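PDB 6CPY: GRMZM2G135359 pseudokinase from Zea mays, which probably belongs to the ATP-binding protein kinases by fold but is a pseudokinase, this chain being the kinase domain of a probable receptor-like membrane protein. Local coordinates for residues A[169-174]-A[188-193]. Residues are numbered along the deposited sequence; the frame is centred on the assembly and turned at random.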
# COMPACT_ATOMS: atom_id res chain seq x y z
N ALA A 169 -6.36 -0.91 -6.64
CA ALA A 169 -5.81 -0.91 -5.28
C ALA A 169 -4.46 -0.18 -5.15
O ALA A 169 -4.03 0.12 -4.04
CB ALA A 169 -5.69 -2.34 -4.79
N LEU A 170 -3.80 0.09 -6.27
CA LEU A 170 -2.48 0.71 -6.25
C LEU A 170 -2.52 2.13 -6.80
O LEU A 170 -1.47 2.72 -7.09
CB LEU A 170 -1.52 -0.14 -7.08
CG LEU A 170 -1.40 -1.62 -6.71
CD1 LEU A 170 -0.59 -2.36 -7.77
CD2 LEU A 170 -0.76 -1.76 -5.34
N ARG A 171 -3.72 2.70 -6.92
CA ARG A 171 -3.87 4.02 -7.54
C ARG A 171 -3.18 5.13 -6.75
O ARG A 171 -2.85 6.18 -7.33
CB ARG A 171 -5.35 4.36 -7.75
CG ARG A 171 -6.07 4.76 -6.48
CD ARG A 171 -7.58 4.62 -6.58
NE ARG A 171 -8.19 5.01 -5.32
CZ ARG A 171 -8.21 4.25 -4.21
NH1 ARG A 171 -7.65 3.04 -4.20
NH2 ARG A 171 -8.78 4.72 -3.11
N ASN A 172 -2.98 4.92 -5.45
CA ASN A 172 -2.31 5.90 -4.57
C ASN A 172 -0.90 5.45 -4.12
O ASN A 172 -0.34 6.01 -3.18
CB ASN A 172 -3.17 6.16 -3.33
CG ASN A 172 -4.49 6.83 -3.68
OD1 ASN A 172 -4.53 7.69 -4.56
ND2 ASN A 172 -5.57 6.43 -3.02
N PHE A 173 -0.34 4.46 -4.79
CA PHE A 173 0.90 3.84 -4.35
C PHE A 173 2.10 4.80 -4.23
O PHE A 173 2.51 5.43 -5.21
CB PHE A 173 1.24 2.68 -5.27
CG PHE A 173 2.58 2.08 -5.00
CD1 PHE A 173 2.79 1.33 -3.85
CD2 PHE A 173 3.62 2.27 -5.88
CE1 PHE A 173 4.03 0.78 -3.59
CE2 PHE A 173 4.86 1.73 -5.63
CZ PHE A 173 5.07 0.99 -4.48
N ASP A 174 2.65 4.92 -3.02
CA ASP A 174 3.91 5.62 -2.78
C ASP A 174 4.42 5.24 -1.39
O ASP A 174 3.87 4.34 -0.76
CB ASP A 174 3.78 7.15 -2.96
CG ASP A 174 2.79 7.79 -2.01
OD1 ASP A 174 2.64 7.35 -0.85
OD2 ASP A 174 2.17 8.79 -2.44
N VAL A 188 1.95 -3.23 1.43
CA VAL A 188 1.36 -2.22 0.57
C VAL A 188 -0.12 -2.10 0.96
O VAL A 188 -0.77 -3.12 1.21
CB VAL A 188 1.47 -2.59 -0.92
CG1 VAL A 188 0.84 -1.51 -1.79
CG2 VAL A 188 2.93 -2.81 -1.30
N SER A 189 -0.63 -0.88 1.01
CA SER A 189 -2.00 -0.66 1.48
C SER A 189 -2.89 0.02 0.46
O SER A 189 -2.42 0.67 -0.48
CB SER A 189 -2.00 0.15 2.76
OG SER A 189 -1.64 1.49 2.53
N ASP A 190 -4.19 -0.13 0.68
CA ASP A 190 -5.19 0.63 -0.05
C ASP A 190 -6.30 1.01 0.93
O ASP A 190 -7.32 0.32 1.04
CB ASP A 190 -5.74 -0.20 -1.19
CG ASP A 190 -6.83 0.53 -1.97
OD1 ASP A 190 -6.96 1.76 -1.88
OD2 ASP A 190 -7.57 -0.16 -2.68
N LEU A 191 -6.07 2.11 1.64
CA LEU A 191 -6.94 2.54 2.73
C LEU A 191 -8.00 3.56 2.32
O LEU A 191 -9.02 3.72 3.00
CB LEU A 191 -6.08 3.10 3.86
CG LEU A 191 -5.10 2.08 4.44
CD1 LEU A 191 -4.13 2.76 5.38
CD2 LEU A 191 -5.82 0.95 5.16
N GLU A 192 -7.76 4.25 1.21
CA GLU A 192 -8.65 5.31 0.75
C GLU A 192 -9.89 4.70 0.15
O GLU A 192 -9.82 3.73 -0.59
CB GLU A 192 -7.94 6.17 -0.30
CG GLU A 192 -6.77 6.97 0.23
CD GLU A 192 -7.10 8.43 0.50
OE1 GLU A 192 -8.20 8.72 1.02
OE2 GLU A 192 -6.25 9.30 0.19
N PHE A 193 -11.04 5.29 0.46
CA PHE A 193 -12.28 4.83 -0.13
C PHE A 193 -12.25 5.18 -1.62
O PHE A 193 -11.78 6.27 -1.99
CB PHE A 193 -13.49 5.44 0.57
CG PHE A 193 -13.73 4.87 1.95
CD1 PHE A 193 -12.91 5.19 3.01
CD2 PHE A 193 -14.80 4.01 2.17
CE1 PHE A 193 -13.13 4.65 4.28
CE2 PHE A 193 -15.02 3.47 3.43
CZ PHE A 193 -14.18 3.79 4.48
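Arg171 reaches across to Asp190 and Glu192, joining 169-174, whose Leu-Arg-Asn stands where active kinases have His-Arg-Asp, to 188-193, whose Asp-Leu-Glu stands where they have Asp-Phe-Gly. From CB its chain turns at chi1 76°, which sets CG between the backbone N and the carbonyl carbon, then runs extended from CG to NE, delivering the guanidinium edge-on. At the tip NH1 forms a salt bridge with Asp190 OD1 (2.7 Å, N-H...O 154°), met on the syn side but well out of the carboxylate plane; the two planes stand 68° apart, so the match is one-pronged. NH2 bonds to Glu192 O at 2.9 Å; that oxygen lies near the guanidinium plane, but the donor sits above the carbonyl plane. NH2 also grazes Glu192 CB at 3.3 Å. Asn172 ND2 covers one face of the group, lying over its centre, 3.5 Å above the plane, and meets Glu192 CG at 3.5 Å. Beyond the two segments, NH1 also donates to Ala168 O, Asp190 OD2 accepts from Trp194 NE1, and Lys91 NZ of helix 82-96 shares Glu192 O. Glu192 turns its carboxylate to Thr53 and Ser52 instead. On the apolar side Val188 CG1 packs against Leu170 CD2 (3.9 Å) and Phe173 CD1 (4.0 Å). Replacing Arg171 with an alanine would probably leave Asp190 OD1 without its charge partner and untie Glu192 O from this segment. The Asp190 carboxylate is thus held by an arginine and a tryptophan, and with asparagine at the usual catalytic-aspartate position the chemistry is consistent with a pseudokinase.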